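Pantothenate synthetase (Francisella tularensis subsp. tularensis, PDB 3N8H) probably catalyses, as a homodimer, the ATP-dependent condensation of pantoate with beta-alanine to pantothenate through a pantoyl-adenylate intermediate. Local coordinates at residues 107-112 and 130-135; 230-235 and 244-249; 239-244 and 254-259. One frame throughout, in Å; residues are numbered along the deposited sequence.

How the contacts relate
Contact 1 and contact 3 are largely buried, while contact 2 is only partly so. Contact 1 sets the strand 107-111 against the helix 127-142, at the dimer interface. Contacts 2 and 3 belong to one small antiparallel sheet and share its middle strand, 240-247, and the residue A244. They touch directly, whereas contact 1 stays about 12 Å or more from both, nearest atom to nearest atom. The chemistry follows the place. Contact 1 has a single hydrogen bond, from backbone to side chain, beside apolar packing. The two sheet contacts rest on backbone pairing. Contact 2 carries a bulge, and contact 3 adds an arginine-asparagine grip.

Contact 1 (107-112 and 130-135); sequences LRIEPK and GMLTVV
T133 of the helix 127-142 meets the strand 107-111 through its hydroxyl. I109 N donates to T133 OG1 over 2.8 Å, with an angle of 161° at the hydrogen. The chi1 of -58° sets OG1 beside the helix backbone N and opposite the carbonyl carbon. CG2 takes the other branch and rests 3.7 Å from L107 O. T133 OG1 is also hydrogen-bonded to S129 O, one turn back in the helix, so the hydroxyl links strand to helix backbone.

Apolar packing lies alongside. I109 and L132 cross at about a right angle, and I109 CG2 touches L132 CB at 3.7 Å. The I109 tip leads away from 130-135, and I109 also packs on L136. Further along, L132 CD1 reaches the ring of P111, 3.8 Å from its CG. The extended L132 side chain, with chi2 at 172°, carries CD1 out to that ring.

The strand and helix axes approach to 6.7 Å. I109 O accepts a hydrogen bond from S129 OG, a second tie to this helix. M131 packs on the helix 154-166. The strand pairs antiparallel with a strand of the second subunit, where I109 meets I109 of that chain. One sheet thus spans both subunits.

Contact 2 (230-235 and 244-249); sequences KLQYIQ and AFYIGK
K230 and Y246 open the pairing of two antiparallel strands in a beta hairpin, which is interrupted by a classic beta bulge. K230 N donates to Y246 O at 2.8 Å, and Y246 N returns a bond to K230 O. L231 comes next, opposite F245 in a non-hydrogen-bonded pair. Its CD2 branch swings to 3.6 Å from A244 O and also lies near F245 CB.

Q232 and Y233 then both face A244, which makes the bulge. Q232 N and Y233 N bind A244 O from the same face of its carbonyl plane, the first at 2.8 Å and the second at 3.3 Å. The Q232 chain bends at chi2 (-102°), which lays its amide against the Y246 ring. NE2 sits at the ring edge, 3.5 Å from Y246 CE2, with the amide and ring planes 85° apart. Q232 OE1 accepts a hydrogen bond from R251 NE of strand 250-257.

Y233 CG lies between its backbone N and carbonyl carbon (chi1 63°), turning a ring face to A244 N, 4.1 Å above its plane. Its OH is hydrogen-bonded to E120. A244 N donates to Y233 O, and the A244 methyl CB touches Y233 CE1 at 3.5 Å.

Contact 3 (239-244 and 254-259); sequences NRIFLA and DNFLKE
R240 and N255 meet on a beta hairpin whose strands, 240-247 and 250-257, run antiparallel. The R240 side chain begins with CB at 3.5 Å from F256 O. CG passes near L257 CD2 and CD near N255 OD1. The chain bends at chi3 (72°), bringing the guanidinium over the neighbouring strand. NE and NH2 then grip one atom side-on: N255 OD1 lies 2.9 Å from R240 NE and 2.8 Å from R240 NH2. R240 CZ lies 3.3 Å from the same oxygen. OD1 sits at the guanidinium edge, close to its plane, while F256 C and L257 N lie over one face. NH1 touches the L257 CD2 methyl. NH2 also makes a salt bridge with E151, a predicted ATP-binding residue, and N255 ND2 binds E151 O. Both side chains thus share E151.

F242 lies beside N255, whose CB stands over the ring face, 3.9 Å from the centroid, as a CH-pi contact. On the other side of the sheet, F256 packs its CE1 against I241 CB and its CE2 near L243 CD2. D254 also lies on that side, and its carboxylate is held by R180 and Y206.

Backbone bonds pair I241 with F256 and L243 with D254. Just beyond the strands, K258 N donates to N239 O at 2.9 Å, almost straight at 179°. A water donates to N239 O at 2.7 Å and accepts from E259 N at 2.9 Å.

Contact 1 (107-112 and 130-135)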
# COMPACT_ATOMS: atom_id res chain seq x y z
N LEU A 107 -7.48 2.47 3.76
CA LEU A 107 -6.08 2.68 3.34
C LEU A 107 -5.92 2.31 1.87
O LEU A 107 -6.20 1.17 1.48
CB LEU A 107 -5.13 1.82 4.18
CG LEU A 107 -5.12 2.06 5.69
CD1 LEU A 107 -4.14 1.07 6.36
CD2 LEU A 107 -4.78 3.51 6.01
N ARG A 108 -5.46 3.26 1.07
CA ARG A 108 -5.47 3.08 -0.37
C ARG A 108 -4.09 3.34 -0.93
O ARG A 108 -3.37 4.21 -0.45
CB ARG A 108 -6.44 4.07 -1.03
CG ARG A 108 -7.88 3.89 -0.61
CD ARG A 108 -8.60 5.18 -0.72
NE ARG A 108 -9.82 5.18 0.07
CZ ARG A 108 -10.88 5.93 -0.22
NH1 ARG A 108 -10.86 6.72 -1.28
NH2 ARG A 108 -11.96 5.87 0.55
N ILE A 109 -3.75 2.58 -1.97
CA ILE A 109 -2.56 2.87 -2.75
C ILE A 109 -2.91 3.96 -3.74
O ILE A 109 -3.86 3.82 -4.52
CB ILE A 109 -2.07 1.63 -3.51
CG1 ILE A 109 -1.53 0.58 -2.54
CG2 ILE A 109 -0.98 2.02 -4.48
CD1 ILE A 109 -0.25 1.00 -1.86
N GLU A 110 -2.14 5.04 -3.71
CA GLU A 110 -2.38 6.21 -4.56
C GLU A 110 -1.21 6.35 -5.51
O GLU A 110 -0.07 6.50 -5.06
CB GLU A 110 -2.43 7.46 -3.67
CG GLU A 110 -3.24 8.61 -4.20
CD GLU A 110 -4.73 8.34 -4.16
OE1 GLU A 110 -5.32 8.29 -3.06
OE2 GLU A 110 -5.31 8.18 -5.26
N PRO A 111 -1.46 6.30 -6.82
CA PRO A 111 -0.34 6.40 -7.73
C PRO A 111 -0.03 7.87 -8.08
O PRO A 111 -0.89 8.60 -8.56
CB PRO A 111 -0.82 5.66 -8.99
CG PRO A 111 -2.35 5.52 -8.84
CD PRO A 111 -2.74 6.18 -7.54
N LYS A 112 1.19 8.30 -7.82
CA LYS A 112 1.59 9.66 -8.24
C LYS A 112 2.71 9.55 -9.26
O LYS A 112 3.90 9.57 -8.90
CB LYS A 112 2.01 10.49 -7.03
CG LYS A 112 0.84 10.91 -6.15
CD LYS A 112 -0.28 11.50 -7.02
CE LYS A 112 -1.52 11.77 -6.21
NZ LYS A 112 -1.23 12.70 -5.09
N GLY A 130 -8.01 2.12 -6.92
CA GLY A 130 -8.78 0.94 -6.54
C GLY A 130 -8.11 -0.37 -6.92
O GLY A 130 -8.08 -1.32 -6.13
N MSE A 131 -7.59 -0.41 -8.15
CA MSE A 131 -6.98 -1.57 -8.77
C MSE A 131 -5.70 -1.97 -8.03
O MSE A 131 -5.51 -3.13 -7.66
CB MSE A 131 -6.63 -1.21 -10.23
CG MSE A 131 -6.05 -2.29 -11.08
SE MSE A 131 -4.11 -2.50 -10.78
CE MSE A 131 -3.56 -0.85 -11.76
N LEU A 132 -4.84 -1.00 -7.81
CA LEU A 132 -3.57 -1.21 -7.09
C LEU A 132 -3.77 -1.67 -5.64
O LEU A 132 -3.01 -2.50 -5.14
CB LEU A 132 -2.75 0.08 -7.11
CG LEU A 132 -2.15 0.38 -8.48
CD1 LEU A 132 -1.51 1.78 -8.51
CD2 LEU A 132 -1.12 -0.72 -8.85
N THR A 133 -4.77 -1.13 -4.96
CA THR A 133 -5.06 -1.51 -3.58
C THR A 133 -5.53 -2.99 -3.49
O THR A 133 -5.01 -3.78 -2.70
CB THR A 133 -6.13 -0.58 -2.95
OG1 THR A 133 -5.67 0.79 -3.01
CG2 THR A 133 -6.37 -0.96 -1.50
N VAL A 134 -6.48 -3.35 -4.34
CA VAL A 134 -6.97 -4.73 -4.35
C VAL A 134 -5.89 -5.68 -4.86
O VAL A 134 -5.76 -6.79 -4.36
CB VAL A 134 -8.30 -4.89 -5.15
CG1 VAL A 134 -8.06 -4.92 -6.65
CG2 VAL A 134 -9.00 -6.18 -4.72
N VAL A 135 -5.08 -5.25 -5.83
CA VAL A 135 -4.02 -6.13 -6.33
C VAL A 135 -2.97 -6.41 -5.23
O VAL A 135 -2.58 -7.56 -4.97
CB VAL A 135 -3.37 -5.57 -7.64
CG1 VAL A 135 -2.07 -6.31 -7.98
CG2 VAL A 135 -4.35 -5.68 -8.80

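Contact 2 (230-235 and 244-249)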
# COMPACT_ATOMS: atom_id res chain seq x y z
N LYS A 230 -18.90 5.90 -29.61
CA LYS A 230 -18.34 7.20 -29.18
C LYS A 230 -16.94 7.05 -28.65
O LYS A 230 -16.70 6.46 -27.60
CB LYS A 230 -19.22 7.91 -28.15
CG LYS A 230 -20.37 8.70 -28.79
CD LYS A 230 -21.58 8.84 -27.86
CE LYS A 230 -22.71 9.60 -28.56
NZ LYS A 230 -24.05 8.98 -28.33
N LEU A 231 -16.00 7.60 -29.41
CA LEU A 231 -14.60 7.48 -29.06
C LEU A 231 -14.32 8.32 -27.80
O LEU A 231 -14.71 9.47 -27.70
CB LEU A 231 -13.76 7.91 -30.27
CG LEU A 231 -12.28 7.56 -30.43
CD1 LEU A 231 -11.44 8.40 -29.50
CD2 LEU A 231 -12.02 6.07 -30.22
N GLN A 232 -13.69 7.70 -26.80
CA GLN A 232 -13.20 8.41 -25.61
C GLN A 232 -11.85 9.06 -25.88
O GLN A 232 -11.65 10.27 -25.67
CB GLN A 232 -13.08 7.44 -24.42
CG GLN A 232 -14.41 6.93 -23.89
CD GLN A 232 -14.84 7.65 -22.61
OE1 GLN A 232 -14.33 7.36 -21.52
NE2 GLN A 232 -15.80 8.59 -22.74
N TYR A 233 -10.89 8.24 -26.31
CA TYR A 233 -9.58 8.77 -26.69
C TYR A 233 -8.91 7.82 -27.65
O TYR A 233 -9.24 6.62 -27.70
CB TYR A 233 -8.69 9.03 -25.46
CG TYR A 233 -8.35 7.80 -24.66
CD1 TYR A 233 -9.05 7.47 -23.50
CD2 TYR A 233 -7.32 6.95 -25.07
CE1 TYR A 233 -8.74 6.34 -22.77
CE2 TYR A 233 -7.01 5.82 -24.35
CZ TYR A 233 -7.72 5.51 -23.20
OH TYR A 233 -7.39 4.38 -22.48
N ILE A 234 -8.02 8.36 -28.45
CA ILE A 234 -7.10 7.55 -29.23
C ILE A 234 -5.77 8.28 -29.24
O ILE A 234 -5.71 9.50 -29.48
CB ILE A 234 -7.61 7.25 -30.67
CG1 ILE A 234 -6.71 6.21 -31.36
CG2 ILE A 234 -7.75 8.54 -31.50
CD1 ILE A 234 -7.37 5.60 -32.61
N GLN A 235 -4.70 7.56 -28.94
CA GLN A 235 -3.39 8.19 -28.82
C GLN A 235 -2.27 7.24 -29.18
O GLN A 235 -2.38 6.01 -29.01
CB GLN A 235 -3.17 8.67 -27.38
CG GLN A 235 -4.07 9.81 -26.96
CD GLN A 235 -3.34 10.84 -26.11
OE1 GLN A 235 -2.20 10.63 -25.69
NE2 GLN A 235 -4.00 11.96 -25.86
N ALA A 244 -9.99 3.89 -26.37
CA ALA A 244 -11.14 3.47 -25.57
C ALA A 244 -12.34 4.13 -26.21
O ALA A 244 -12.25 5.27 -26.74
CB ALA A 244 -11.00 3.96 -24.11
N PHE A 245 -13.47 3.44 -26.17
CA PHE A 245 -14.70 3.96 -26.77
C PHE A 245 -15.90 3.33 -26.09
O PHE A 245 -15.78 2.28 -25.45
CB PHE A 245 -14.74 3.64 -28.26
CG PHE A 245 -14.61 2.18 -28.57
CD1 PHE A 245 -15.73 1.38 -28.68
CD2 PHE A 245 -13.35 1.60 -28.73
CE1 PHE A 245 -15.62 0.02 -28.96
CE2 PHE A 245 -13.22 0.23 -29.00
CZ PHE A 245 -14.36 -0.56 -29.12
N TYR A 246 -17.06 3.97 -26.23
CA TYR A 246 -18.31 3.43 -25.75
C TYR A 246 -19.11 2.94 -26.95
O TYR A 246 -19.09 3.56 -28.01
CB TYR A 246 -19.15 4.50 -25.04
CG TYR A 246 -18.86 4.69 -23.56
CD1 TYR A 246 -19.48 3.88 -22.61
CD2 TYR A 246 -17.97 5.67 -23.12
CE1 TYR A 246 -19.22 4.06 -21.26
CE2 TYR A 246 -17.70 5.84 -21.77
CZ TYR A 246 -18.33 5.04 -20.85
OH TYR A 246 -18.06 5.21 -19.50
N ILE A 247 -19.81 1.81 -26.80
CA ILE A 247 -20.92 1.49 -27.69
C ILE A 247 -22.12 1.36 -26.76
O ILE A 247 -22.13 0.50 -25.86
CB ILE A 247 -20.71 0.21 -28.54
CG1 ILE A 247 -19.39 0.28 -29.30
CG2 ILE A 247 -21.87 0.02 -29.53
CD1 ILE A 247 -19.05 -0.99 -30.05
N GLY A 248 -23.11 2.23 -26.94
CA GLY A 248 -24.15 2.37 -25.94
C GLY A 248 -23.51 2.69 -24.59
O GLY A 248 -22.75 3.67 -24.47
N LYS A 249 -23.80 1.88 -23.58
CA LYS A 249 -23.27 2.09 -22.23
C LYS A 249 -22.05 1.23 -21.93
O LYS A 249 -21.57 1.18 -20.79
CB LYS A 249 -24.33 1.81 -21.16
CG LYS A 249 -25.29 2.95 -20.90
CD LYS A 249 -26.55 2.84 -21.73
CE LYS A 249 -27.52 3.97 -21.38
NZ LYS A 249 -28.86 3.82 -22.05

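Contact 3 (239-244 and 254-259)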
# COMPACT_ATOMS: atom_id res chain seq x y z
N ASN A 239 5.45 3.47 -29.51
CA ASN A 239 5.08 2.92 -30.81
C ASN A 239 3.79 2.12 -30.77
O ASN A 239 3.55 1.25 -31.62
CB ASN A 239 6.23 2.12 -31.42
CG ASN A 239 6.88 1.16 -30.44
OD1 ASN A 239 6.19 0.52 -29.64
ND2 ASN A 239 8.21 1.07 -30.48
N ARG A 240 2.93 2.42 -29.80
CA ARG A 240 1.64 1.75 -29.68
C ARG A 240 0.52 2.74 -29.88
O ARG A 240 0.67 3.94 -29.64
CB ARG A 240 1.50 1.08 -28.31
CG ARG A 240 2.66 0.15 -27.96
CD ARG A 240 2.45 -0.60 -26.67
NE ARG A 240 1.43 -1.63 -26.83
CZ ARG A 240 1.67 -2.87 -27.24
NH1 ARG A 240 2.90 -3.26 -27.54
NH2 ARG A 240 0.67 -3.71 -27.35
N ILE A 241 -0.61 2.23 -30.36
CA ILE A 241 -1.86 2.96 -30.32
C ILE A 241 -2.67 2.51 -29.11
O ILE A 241 -2.85 1.30 -28.89
CB ILE A 241 -2.70 2.69 -31.57
CG1 ILE A 241 -1.93 3.06 -32.83
CG2 ILE A 241 -4.03 3.43 -31.49
CD1 ILE A 241 -1.53 4.54 -32.91
N PHE A 242 -3.16 3.48 -28.34
CA PHE A 242 -4.09 3.28 -27.24
C PHE A 242 -5.44 3.92 -27.56
O PHE A 242 -5.51 5.06 -28.02
CB PHE A 242 -3.56 3.93 -25.96
CG PHE A 242 -2.37 3.22 -25.38
CD1 PHE A 242 -2.50 2.45 -24.23
CD2 PHE A 242 -1.13 3.30 -26.00
CE1 PHE A 242 -1.40 1.80 -23.71
CE2 PHE A 242 -0.03 2.66 -25.48
CZ PHE A 242 -0.17 1.90 -24.33
N LEU A 243 -6.52 3.20 -27.29
CA LEU A 243 -7.86 3.78 -27.46
C LEU A 243 -8.87 3.19 -26.49
O LEU A 243 -8.63 2.13 -25.87
CB LEU A 243 -8.38 3.64 -28.90
CG LEU A 243 -8.89 2.27 -29.33
CD1 LEU A 243 -9.99 2.47 -30.34
CD2 LEU A 243 -7.75 1.48 -29.93
N ALA A 244 -9.99 3.89 -26.37
CA ALA A 244 -11.14 3.47 -25.57
C ALA A 244 -12.34 4.13 -26.21
O ALA A 244 -12.25 5.27 -26.74
CB ALA A 244 -11.00 3.96 -24.11
N ASP A 254 -8.54 -0.85 -25.86
CA ASP A 254 -7.59 -1.65 -26.62
C ASP A 254 -6.22 -0.93 -26.72
O ASP A 254 -6.12 0.29 -26.59
CB ASP A 254 -8.16 -1.94 -28.02
CG ASP A 254 -7.48 -3.12 -28.69
OD1 ASP A 254 -6.56 -3.75 -28.08
OD2 ASP A 254 -7.84 -3.40 -29.85
N ASN A 255 -5.16 -1.70 -26.95
CA ASN A 255 -3.91 -1.11 -27.38
C ASN A 255 -3.19 -2.15 -28.23
O ASN A 255 -3.37 -3.35 -28.05
CB ASN A 255 -3.08 -0.68 -26.17
CG ASN A 255 -2.39 -1.82 -25.54
OD1 ASN A 255 -1.28 -2.21 -25.95
ND2 ASN A 255 -3.07 -2.44 -24.58
N PHE A 256 -2.42 -1.68 -29.20
CA PHE A 256 -1.64 -2.56 -30.08
C PHE A 256 -0.49 -1.76 -30.68
O PHE A 256 -0.52 -0.52 -30.66
CB PHE A 256 -2.54 -3.13 -31.21
CG PHE A 256 -3.55 -2.13 -31.76
CD1 PHE A 256 -3.14 -1.12 -32.61
CD2 PHE A 256 -4.89 -2.19 -31.40
CE1 PHE A 256 -4.06 -0.19 -33.12
CE2 PHE A 256 -5.82 -1.26 -31.90
CZ PHE A 256 -5.38 -0.25 -32.77
N LEU A 257 0.52 -2.45 -31.20
CA LEU A 257 1.62 -1.80 -31.92
C LEU A 257 1.08 -1.07 -33.14
O LEU A 257 0.22 -1.59 -33.84
CB LEU A 257 2.64 -2.83 -32.37
CG LEU A 257 3.43 -3.53 -31.27
CD1 LEU A 257 4.22 -4.70 -31.83
CD2 LEU A 257 4.36 -2.54 -30.59
N LYS A 258 1.57 0.15 -33.40
CA LYS A 258 1.12 0.94 -34.55
C LYS A 258 1.43 0.24 -35.87
O LYS A 258 0.62 0.27 -36.79
CB LYS A 258 1.74 2.35 -34.50
CG LYS A 258 1.37 3.27 -35.67
CD LYS A 258 2.33 3.10 -36.85
CE LYS A 258 2.15 4.19 -37.91
NZ LYS A 258 2.50 5.55 -37.40
N GLU A 259 2.60 -0.38 -35.94
CA GLU A 259 3.05 -1.08 -37.15
C GLU A 259 2.15 -2.26 -37.53
O GLU A 259 1.98 -2.58 -38.71
CB GLU A 259 4.50 -1.56 -36.97
CG GLU A 259 4.90 -2.76 -37.84
CD GLU A 259 5.16 -2.40 -39.30
OE1 GLU A 259 5.26 -1.20 -39.62
OE2 GLU A 259 5.28 -3.33 -40.13
O HOH W 1 4.45 -0.05 -33.78